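Glycoside hydrolase (Streptococcus pneumoniae serotype 4, PDB 6ORH) probably hydrolyses alpha-L-fucosidic linkages in host-derived carbohydrate antigens, as a family 29 glycoside hydrolase with a TIM-barrel and an F5/8 type C domain. Local coordinates at residues A148-K151 with E152-N156; Q225-P229 with D230-T234; E383-K386 with L387-I391. The protein carries 2 engineered substitutions. One frame throughout, in Å; residues are numbered along the deposited sequence.

Interaction 1. Residues A148-K151 with E152-N156; sequences AQLK and EILSN
E152 lies alongside Q149 one turn further on, the two chains pointing the same way, with E152 OE1 3.8 Å from Q149 CG. Both leave the helix with CG anti to the carbonyl carbon (chi1 -83° in E152) and run on extended, which keeps them side by side; the carboxylate and amide planes are nearly parallel, 15° apart. They do not bond to each other: Q149 NE2 and E152 OE1 both go to the hydroxyl of T86, while E152 also accepts from Y84 OH and the backbone N of A87. A long amide and a long acid suit these positions because each reaches the neighbouring loop from the helix surface.

The apolar face is carried by L150 and L154, whose methyls CD2 and CD1 stand 4.3 Å apart and pack with helix 185-196 through W188, I192 and L195. Beneath them the main chain keeps the helical pattern, E152 N to A148 O at 3.0 Å and L154 N to L150 O at 2.8 Å.

Near the C-terminal end of helix 139-154, S155 turns its hydroxyl back between its own N and carbonyl carbon (chi1 72°), and OG donates to K151 O over 2.7 Å, beside a weak bond from S155 N. K151 O is thus gripped twice, while the shared T86 hydroxyl ties amide and carboxylate into one polar network.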
ATOM      1  N   ALA A 148      22.277   5.351 -35.252  1.00 14.55           N
ATOM      2  CA  ALA A 148      22.723   6.613 -35.835  1.00 15.12           C
ATOM      3  C   ALA A 148      22.061   7.809 -35.148  1.00 15.03           C
ATOM      4  O   ALA A 148      22.696   8.848 -35.006  1.00 16.68           O
ATOM      5  CB  ALA A 148      22.474   6.648 -37.323  1.00 15.14           C
ATOM      6  N   GLN A 149      20.794   7.669 -34.738  1.00 13.06           N
ATOM      7  CA  GLN A 149      20.151   8.784 -34.058  1.00 12.98           C
ATOM      8  C   GLN A 149      20.727   8.944 -32.650  1.00 13.43           C
ATOM      9  O   GLN A 149      20.923  10.082 -32.207  1.00 13.35           O
ATOM     10  CB  GLN A 149      18.627   8.658 -34.152  1.00 13.20           C
ATOM     11  CG  GLN A 149      18.175   8.875 -35.587  1.00 14.46           C
ATOM     12  CD  GLN A 149      16.680   8.966 -35.666  1.00 15.39           C
ATOM     13  OE1 GLN A 149      15.947   8.285 -34.929  1.00 16.82           O
ATOM     14  NE2 GLN A 149      16.225   9.785 -36.594  1.00 15.73           N
ATOM     15  N   LEU A 150      20.956   7.828 -31.947  1.00 13.16           N
ATOM     16  CA  LEU A 150      21.640   7.919 -30.657  1.00 14.05           C
ATOM     17  C   LEU A 150      22.929   8.735 -30.821  1.00 14.54           C
ATOM     18  O   LEU A 150      23.217   9.600 -29.983  1.00 14.59           O
ATOM     19  CB  LEU A 150      21.967   6.534 -30.093  1.00 13.94           C
ATOM     20  CG  LEU A 150      20.794   5.702 -29.549  1.00 12.83           C
ATOM     21  CD1 LEU A 150      21.301   4.356 -29.055  1.00 13.40           C
ATOM     22  CD2 LEU A 150      20.091   6.451 -28.424  1.00 14.16           C
ATOM     23  N   LYS A 151      23.715   8.444 -31.883  1.00 15.60           N
ATOM     24  CA  LYS A 151      24.989   9.125 -32.091  1.00 15.70           C
ATOM     25  C   LYS A 151      24.762  10.612 -32.349  1.00 16.49           C
ATOM     26  O   LYS A 151      25.464  11.460 -31.793  1.00 17.29           O
ATOM     27  CB  LYS A 151      25.719   8.459 -33.266  1.00 15.68           C
ATOM     28  CG  LYS A 151      26.280   7.094 -32.879  1.00 18.40           C
ATOM     29  CD  LYS A 151      26.929   6.368 -34.049  1.00 21.25           C
ATOM     30  CE  LYS A 151      27.534   5.041 -33.643  1.00 24.64           C
ATOM     31  NZ  LYS A 151      28.158   4.392 -34.822  1.00 27.33           N
ATOM     32  N   GLU A 152      23.777  10.947 -33.186  1.00 15.87           N
ATOM     33  CA  GLU A 152      23.465  12.342 -33.479  1.00 17.14           C
ATOM     34  C   GLU A 152      23.130  13.104 -32.202  1.00 17.09           C
ATOM     35  O   GLU A 152      23.519  14.265 -32.036  1.00 17.83           O
ATOM     36  CB  GLU A 152      22.194  12.469 -34.310  1.00 18.75           C
ATOM     37  CG  GLU A 152      22.441  12.277 -35.769  1.00 20.42           C
ATOM     38  CD  GLU A 152      21.214  12.529 -36.629  1.00 19.26           C
ATOM     39  OE1 GLU A 152      20.094  12.108 -36.242  1.00 18.18           O
ATOM     40  OE2 GLU A 152      21.383  13.186 -37.679  1.00 20.80           O
ATOM     41  N   ILE A 153      22.386  12.451 -31.315  1.00 16.81           N
ATOM     42  CA  ILE A 153      21.862  13.151 -30.150  1.00 16.13           C
ATOM     43  C   ILE A 153      22.972  13.281 -29.113  1.00 17.59           C
ATOM     44  O   ILE A 153      23.106  14.344 -28.471  1.00 17.73           O
ATOM     45  CB  ILE A 153      20.654  12.374 -29.584  1.00 15.22           C
ATOM     46  CG1 ILE A 153      19.470  12.442 -30.566  1.00 14.61           C
ATOM     47  CG2 ILE A 153      20.277  12.897 -28.200  1.00 15.07           C
ATOM     48  CD1 ILE A 153      18.424  11.334 -30.341  1.00 16.41           C
ATOM     49  N   LEU A 154      23.705  12.176 -28.909  1.00 14.85           N
ATOM     50  CA  LEU A 154      24.566  12.070 -27.741  1.00 14.69           C
ATOM     51  C   LEU A 154      26.008  12.529 -27.997  1.00 15.64           C
ATOM     52  O   LEU A 154      26.803  12.563 -27.044  1.00 14.45           O
ATOM     53  CB  LEU A 154      24.530  10.639 -27.190  1.00 14.11           C
ATOM     54  CG  LEU A 154      23.142  10.113 -26.815  1.00 13.49           C
ATOM     55  CD1 LEU A 154      23.233   8.625 -26.498  1.00 12.46           C
ATOM     56  CD2 LEU A 154      22.542  10.880 -25.612  1.00 13.57           C
ATOM     57  N   SER A 155      26.345  12.872 -29.258  1.00 16.57           N
ATOM     58  CA  SER A 155      27.696  13.338 -29.573  1.00 16.74           C
ATOM     59  C   SER A 155      27.764  14.845 -29.823  1.00 18.04           C
ATOM     60  O   SER A 155      28.850  15.343 -30.118  1.00 18.67           O
ATOM     61  CB  SER A 155      28.253  12.620 -30.778  1.00 17.25           C
ATOM     62  OG  SER A 155      27.572  13.101 -31.922  1.00 17.11           O
ATOM     63  N   ASN A 156      26.632  15.547 -29.784  1.00 16.54           N
ATOM     64  CA  ASN A 156      26.553  16.950 -30.190  1.00 17.60           C
ATOM     65  C   ASN A 156      26.681  17.846 -28.961  1.00 18.70           C
ATOM     66  O   ASN A 156      25.828  17.795 -28.083  1.00 19.23           O
ATOM     67  CB  ASN A 156      25.237  17.262 -30.918  1.00 16.92           C
ATOM     68  CG  ASN A 156      25.193  18.629 -31.567  1.00 19.64           C
ATOM     69  OD1 ASN A 156      25.682  19.617 -31.010  1.00 18.14           O
ATOM     70  ND2 ASN A 156      24.563  18.724 -32.729  1.00 21.24           N
TER

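Interaction 2. Residues Q225-P229 with D230-T234; sequences QKVNP and DKLGT. With FUC (alpha-L-fucopyranose), chain C.
A short 3-10 turn follows strand 226-227, at the start of the loop that leads to the fucose pocket, and N228 sets it up. Its OD1 accepts from D230 N at 3.0 Å, the donor lying 28° out of the plane of the asparagine carbonyl. A bond from OD1 to the amide two residues on defines an Asx turn; CG anti to the backbone N (chi1 -176°) places the carbonyl there, and asparagine is short enough to reach so near an amide. The backbone O of N228 takes K231 N at 2.9 Å, and P229 O takes L232 N at 3.1 Å, both donors standing above the carbonyl planes. P229 suits the first place of the turn, its ring holding phi near the value needed and its nitrogen having no hydrogen to satisfy.

On the apolar side, V227 and L232 cross at about a right angle, V227 CG2 meeting L232 CD1 at 3.8 Å. These branched aliphatic chains share Y240 of helix 238-243, so the loop folds back over that helix.

G233, at positive phi, then carries the chain out to T234. The backbone carbonyl of T234, rather than its side chain, meets the sugar: fucose O3 donates to T234 O at 3.3 Å, and O2 makes a weak bond to the same oxygen. The turn thus belongs to a glycan-binding loop of a TIM-barrel glycosidase, an Asx turn leading into a 3-10 turn, with the far end of the loop lining the pocket.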
ATOM      1  N   GLN A 225      15.888  -1.985  -4.608  1.00 10.18           N
ATOM      2  CA  GLN A 225      16.407  -1.328  -5.807  1.00 10.16           C
ATOM      3  C   GLN A 225      17.479  -2.217  -6.432  1.00 10.72           C
ATOM      4  O   GLN A 225      18.647  -1.837  -6.535  1.00 11.41           O
ATOM      5  CB  GLN A 225      16.951   0.066  -5.449  1.00 11.14           C
ATOM      6  CG  GLN A 225      15.858   1.022  -4.995  1.00 11.32           C
ATOM      7  CD  GLN A 225      15.008   1.559  -6.125  1.00 11.28           C
ATOM      8  OE1 GLN A 225      14.502   0.831  -6.984  1.00 11.50           O
ATOM      9  NE2 GLN A 225      14.824   2.878  -6.145  1.00 12.06           N
ATOM     10  N   LYS A 226      17.060  -3.419  -6.826  1.00 10.94           N
ATOM     11  CA  LYS A 226      17.967  -4.426  -7.389  1.00 10.66           C
ATOM     12  C   LYS A 226      17.093  -5.500  -8.039  1.00 10.73           C
ATOM     13  O   LYS A 226      15.983  -5.764  -7.558  1.00 10.99           O
ATOM     14  CB  LYS A 226      18.906  -5.031  -6.314  1.00 10.66           C
ATOM     15  CG  LYS A 226      18.249  -5.598  -5.060  1.00 10.82           C
ATOM     16  CD  LYS A 226      19.306  -6.243  -4.137  1.00 10.88           C
ATOM     17  CE  LYS A 226      18.718  -6.780  -2.843  1.00 11.31           C
ATOM     18  NZ  LYS A 226      19.761  -7.460  -2.004  1.00 12.40           N
ATOM     19  N   VAL A 227      17.630  -6.131  -9.096  1.00 10.91           N
ATOM     20  CA  VAL A 227      16.938  -7.193  -9.830  1.00 11.22           C
ATOM     21  C   VAL A 227      17.997  -8.109 -10.425  1.00 11.02           C
ATOM     22  O   VAL A 227      19.159  -7.770 -10.445  1.00 12.24           O
ATOM     23  CB  VAL A 227      16.087  -6.613 -10.982  1.00 12.13           C
ATOM     24  CG1 VAL A 227      14.845  -5.855 -10.492  1.00 13.55           C
ATOM     25  CG2 VAL A 227      16.901  -5.794 -11.972  1.00 13.21           C
ATOM     26  N   ASN A 228      17.550  -9.266 -10.937  1.00 12.40           N
ATOM     27  CA  ASN A 228      18.342 -10.122 -11.792  1.00 13.66           C
ATOM     28  C   ASN A 228      17.914  -9.842 -13.233  1.00 12.96           C
ATOM     29  O   ASN A 228      16.728  -9.958 -13.536  1.00 13.73           O
ATOM     30  CB  ASN A 228      18.068 -11.570 -11.385  1.00 13.53           C
ATOM     31  CG  ASN A 228      18.939 -12.530 -12.163  1.00 16.58           C
ATOM     32  OD1 ASN A 228      19.250 -12.281 -13.328  1.00 16.05           O
ATOM     33  ND2 ASN A 228      19.347 -13.623 -11.520  1.00 16.70           N
ATOM     34  N   PRO A 229      18.834  -9.407 -14.123  1.00 13.87           N
ATOM     35  CA  PRO A 229      18.465  -9.003 -15.478  1.00 15.52           C
ATOM     36  C   PRO A 229      17.769 -10.125 -16.242  1.00 15.40           C
ATOM     37  O   PRO A 229      16.979  -9.863 -17.144  1.00 15.51           O
ATOM     38  CB  PRO A 229      19.777  -8.647 -16.187  1.00 17.49           C
ATOM     39  CG  PRO A 229      20.758  -8.386 -15.060  1.00 17.42           C
ATOM     40  CD  PRO A 229      20.268  -9.184 -13.869  1.00 14.71           C
ATOM     41  N   ASP A 230      18.042 -11.382 -15.871  1.00 14.58           N
ATOM     42  CA  ASP A 230      17.424 -12.490 -16.573  1.00 15.95           C
ATOM     43  C   ASP A 230      15.942 -12.656 -16.262  1.00 16.61           C
ATOM     44  O   ASP A 230      15.258 -13.464 -16.921  1.00 18.66           O
ATOM     45  CB  ASP A 230      18.205 -13.782 -16.278  1.00 17.44           C
ATOM     46  CG  ASP A 230      19.469 -13.917 -17.109  1.00 21.87           C
ATOM     47  OD1 ASP A 230      19.690 -13.085 -18.021  1.00 27.42           O
ATOM     48  OD2 ASP A 230      20.203 -14.902 -16.895  1.00 25.70           O
ATOM     49  N   LYS A 231      15.408 -11.881 -15.299  1.00 14.20           N
ATOM     50  CA  LYS A 231      13.991 -11.901 -15.012  1.00 13.70           C
ATOM     51  C   LYS A 231      13.333 -10.580 -15.436  1.00 13.84           C
ATOM     52  O   LYS A 231      12.239 -10.269 -14.976  1.00 13.39           O
ATOM     53  CB  LYS A 231      13.788 -12.224 -13.529  1.00 15.12           C
ATOM     54  CG  LYS A 231      14.126 -13.686 -13.207  1.00 18.38           C
ATOM     55  CD  LYS A 231      13.535 -14.214 -11.919  1.00 20.92           C
ATOM     56  CE  LYS A 231      14.316 -13.680 -10.752  1.00 21.87           C
ATOM     57  NZ  LYS A 231      13.860 -14.296  -9.475  1.00 22.04           N
ATOM     58  N   LEU A 232      13.998  -9.848 -16.344  1.00 13.83           N
ATOM     59  CA  LEU A 232      13.395  -8.647 -16.919  1.00 14.64           C
ATOM     60  C   LEU A 232      12.872  -8.977 -18.318  1.00 17.03           C
ATOM     61  O   LEU A 232      12.211 -10.004 -18.487  1.00 17.00           O
ATOM     62  CB  LEU A 232      14.435  -7.530 -16.907  1.00 13.51           C
ATOM     63  CG  LEU A 232      14.910  -7.114 -15.507  1.00 12.90           C
ATOM     64  CD1 LEU A 232      15.951  -5.987 -15.617  1.00 15.26           C
ATOM     65  CD2 LEU A 232      13.741  -6.677 -14.614  1.00 14.01           C
ATOM     66  N   GLY A 233      13.121  -8.094 -19.295  1.00 16.08           N
ATOM     67  CA  GLY A 233      12.528  -8.215 -20.630  1.00 17.37           C
ATOM     68  C   GLY A 233      11.091  -7.676 -20.676  1.00 19.19           C
ATOM     69  O   GLY A 233      10.534  -7.237 -19.672  1.00 18.06           O
ATOM     70  N   THR A 234      10.442  -7.727 -21.855  1.00 21.65           N
ATOM     71  CA  THR A 234       9.082  -7.210 -21.976  1.00 22.75           C
ATOM     72  C   THR A 234       8.045  -7.984 -21.146  1.00 22.36           C
ATOM     73  O   THR A 234       7.008  -7.423 -20.801  1.00 23.32           O
ATOM     74  CB  THR A 234       8.653  -7.068 -23.449  1.00 25.41           C
ATOM     75  OG1 THR A 234       8.844  -8.352 -24.046  1.00 27.72           O
ATOM     76  CG2 THR A 234       9.528  -6.105 -24.214  1.00 26.10           C
TER
HETATM   77  C1  FUC C   3       5.715  -2.666 -22.385  1.00 17.84           C
HETATM   78  C2  FUC C   3       5.715  -4.124 -21.885  1.00 22.40           C
HETATM   79  C3  FUC C   3       4.257  -4.545 -21.590  1.00 25.40           C
HETATM   80  C4  FUC C   3       3.381  -4.390 -22.814  1.00 23.91           C
HETATM   81  C5  FUC C   3       3.443  -2.928 -23.233  1.00 21.81           C
HETATM   82  C6  FUC C   3       2.647  -2.611 -24.492  1.00 21.44           C
HETATM   83  O2  FUC C   3       6.517  -4.191 -20.733  1.00 21.56           O
HETATM   84  O3  FUC C   3       4.153  -5.903 -21.129  1.00 33.53           O
HETATM   85  O4  FUC C   3       3.846  -5.214 -23.899  1.00 24.79           O
HETATM   86  O5  FUC C   3       4.812  -2.620 -23.466  1.00 19.00           O

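Interaction 3. Residues E383-K386 with L387-I391; sequences EDLK and LGQRI
E383 reaches across the loop to the backbone of R390 and I391, and this is its tightly packed side. E383 OE2 accepts from R390 N and I391 N, each at 2.9 Å and both on the syn side, the two amides arriving from opposite faces of the carboxylate plane. CG anti to the carbonyl carbon (chi1 -79°) and an extended chain carry the long acid that far. E383 OE1 accepts from G414 N and from a water that also joins I391 O and Q389 NE2, the latter bonded to L223 O as well. Q389 crosses E383 at about a right angle, its CG 3.5 Å from E383 OE1, while L385 CD2 packs at 3.8 Å against Q389 CB. R390 NH2 meets L387 O in the guanidinium plane at 2.9 Å and also K5 O, and NH1 goes to L439 O. Buried G388 suits its backbone (phi 93°, psi 152°), where a CB would jam against L387 O.

The side with exposed K386 and partly exposed D384 and L387 is looser. D384 OD2 only brushes L387 CD1 at 3.7 Å. D384 OD1 takes K386 N from above the carboxylate plane, forming an Asx turn, and L387 N and G388 N close the 3-10 turn on D384 O and L385 O.

A glutamate bridging successive backbone amides, beside an Asx turn, organises this connection between strands 378-382 and 391-400, one from each sheet of the F5/8 type C beta-sandwich.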
ATOM      1  N   GLU A 383      19.085   4.653   4.555  1.00 14.91           N
ATOM      2  CA  GLU A 383      20.199   3.720   4.604  1.00 14.99           C
ATOM      3  C   GLU A 383      21.444   4.347   3.995  1.00 15.76           C
ATOM      4  O   GLU A 383      21.392   5.455   3.473  1.00 18.26           O
ATOM      5  CB  GLU A 383      19.897   2.406   3.871  1.00 14.85           C
ATOM      6  CG  GLU A 383      19.043   1.493   4.701  1.00 14.67           C
ATOM      7  CD  GLU A 383      18.776   0.159   4.033  1.00 14.52           C
ATOM      8  OE1 GLU A 383      17.896   0.130   3.131  1.00 13.57           O
ATOM      9  OE2 GLU A 383      19.355  -0.847   4.492  1.00 13.75           O
ATOM     10  N   ASP A 384      22.575   3.650   4.093  1.00 17.98           N
ATOM     11  CA  ASP A 384      23.754   4.107   3.383  1.00 17.62           C
ATOM     12  C   ASP A 384      24.007   3.191   2.192  1.00 17.04           C
ATOM     13  O   ASP A 384      24.655   2.160   2.331  1.00 17.41           O
ATOM     14  CB  ASP A 384      24.992   4.161   4.291  1.00 20.60           C
ATOM     15  CG  ASP A 384      26.256   4.642   3.589  1.00 23.70           C
ATOM     16  OD1 ASP A 384      26.223   4.943   2.363  1.00 22.78           O
ATOM     17  OD2 ASP A 384      27.297   4.687   4.276  1.00 27.86           O
ATOM     18  N   LEU A 385      23.462   3.556   1.038  1.00 15.93           N
ATOM     19  CA  LEU A 385      23.432   2.585  -0.048  1.00 16.29           C
ATOM     20  C   LEU A 385      24.806   2.410  -0.683  1.00 16.98           C
ATOM     21  O   LEU A 385      24.972   1.498  -1.485  1.00 18.09           O
ATOM     22  CB  LEU A 385      22.371   2.967  -1.092  1.00 15.02           C
ATOM     23  CG  LEU A 385      20.911   2.915  -0.652  1.00 14.37           C
ATOM     24  CD1 LEU A 385      20.009   3.088  -1.868  1.00 15.36           C
ATOM     25  CD2 LEU A 385      20.558   1.635   0.115  1.00 14.50           C
ATOM     26  N   LYS A 386      25.802   3.246  -0.322  1.00 18.63           N
ATOM     27  CA  LYS A 386      27.155   2.964  -0.796  1.00 19.94           C
ATOM     28  C   LYS A 386      27.639   1.629  -0.242  1.00 18.68           C
ATOM     29  O   LYS A 386      28.588   1.044  -0.770  1.00 21.74           O
ATOM     30  CB  LYS A 386      28.126   4.046  -0.315  1.00 21.98           C
ATOM     31  CG  LYS A 386      27.812   5.414  -0.892  1.00 27.07           C
ATOM     32  CD  LYS A 386      28.645   6.550  -0.310  1.00 32.83           C
ATOM     33  CE  LYS A 386      28.355   7.840  -1.053  1.00 37.30           C
ATOM     34  NZ  LYS A 386      29.515   8.765  -1.022  1.00 42.76           N
ATOM     35  N   LEU A 387      27.006   1.151   0.828  1.00 16.66           N
ATOM     36  CA  LEU A 387      27.355  -0.134   1.415  1.00 17.08           C
ATOM     37  C   LEU A 387      26.274  -1.190   1.131  1.00 15.77           C
ATOM     38  O   LEU A 387      26.300  -2.302   1.674  1.00 16.11           O
ATOM     39  CB  LEU A 387      27.609   0.063   2.916  1.00 20.84           C
ATOM     40  CG  LEU A 387      28.994   0.616   3.256  1.00 22.89           C
ATOM     41  CD1 LEU A 387      28.977   1.382   4.569  1.00 25.85           C
ATOM     42  CD2 LEU A 387      30.039  -0.496   3.288  1.00 25.68           C
ATOM     43  N   GLY A 388      25.328  -0.844   0.246  1.00 16.35           N
ATOM     44  CA  GLY A 388      24.293  -1.784  -0.177  1.00 15.08           C
ATOM     45  C   GLY A 388      23.003  -1.704   0.649  1.00 14.81           C
ATOM     46  O   GLY A 388      22.997  -1.348   1.833  1.00 14.47           O
ATOM     47  N   GLN A 389      21.878  -2.053   0.013  1.00 12.78           N
ATOM     48  CA  GLN A 389      20.581  -2.020   0.682  1.00 13.45           C
ATOM     49  C   GLN A 389      20.409  -3.277   1.539  1.00 13.19           C
ATOM     50  O   GLN A 389      20.708  -4.400   1.084  1.00 14.31           O
ATOM     51  CB  GLN A 389      19.493  -1.995  -0.407  1.00 12.08           C
ATOM     52  CG  GLN A 389      18.082  -1.764   0.139  1.00 11.43           C
ATOM     53  CD  GLN A 389      17.018  -1.624  -0.930  1.00 11.64           C
ATOM     54  OE1 GLN A 389      17.326  -1.693  -2.124  1.00 11.75           O
ATOM     55  NE2 GLN A 389      15.775  -1.405  -0.502  1.00 10.32           N
ATOM     56  N   ARG A 390      19.886  -3.122   2.767  1.00 12.61           N
ATOM     57  CA  ARG A 390      19.919  -4.230   3.721  1.00 12.64           C
ATOM     58  C   ARG A 390      18.598  -4.468   4.440  1.00 13.60           C
ATOM     59  O   ARG A 390      18.185  -5.621   4.598  1.00 13.26           O
ATOM     60  CB  ARG A 390      21.009  -3.966   4.785  1.00 14.13           C
ATOM     61  CG  ARG A 390      22.407  -3.789   4.198  1.00 13.80           C
ATOM     62  CD  ARG A 390      23.406  -3.187   5.211  1.00 15.55           C
ATOM     63  NE  ARG A 390      24.682  -3.104   4.543  1.00 15.42           N
ATOM     64  CZ  ARG A 390      25.848  -3.579   4.997  1.00 15.77           C
ATOM     65  NH1 ARG A 390      25.938  -4.110   6.214  1.00 16.58           N
ATOM     66  NH2 ARG A 390      26.919  -3.475   4.242  1.00 16.60           N
ATOM     67  N   ILE A 391      17.924  -3.394   4.895  1.00 13.08           N
ATOM     68  CA  ILE A 391      16.804  -3.554   5.817  1.00 12.95           C
ATOM     69  C   ILE A 391      15.604  -4.146   5.088  1.00 14.53           C
ATOM     70  O   ILE A 391      15.271  -3.668   4.009  1.00 14.32           O
ATOM     71  CB  ILE A 391      16.450  -2.218   6.495  1.00 13.10           C
ATOM     72  CG1 ILE A 391      17.586  -1.849   7.450  1.00 13.61           C
ATOM     73  CG2 ILE A 391      15.122  -2.329   7.240  1.00 13.06           C
ATOM     74  CD1 ILE A 391      17.539  -0.385   7.919  1.00 14.42           C
TER
HETATM   75  O   HOH W   1      15.857  -1.491   2.522  1.00 11.43           O
HETATM   76  O   HOH W   2      23.057   0.577   4.227  1.00 24.76           O

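In the fold
Along the chain the three contacts come in series. Interactions 1 and 2 belong to the alpha-L-fucosidase region, on helix 139-154 and on the loop after strand 226-227; their centres are about 27 Å apart and their nearest atoms about 16 Å, so they stand at separate places around the barrel. Interaction 3 lies in the beta-sandwich region, about 35 Å between centres from interaction 1 and about 20 Å from interaction 2. Interactions 2 and 3 nonetheless touch, through a probable hydrogen bond from Q225 N to Q389 OE1 at 2.9 Å. A loop joining the two sandwich sheets therefore meets the barrel segment that leads towards the fucose pocket, linking the two domains.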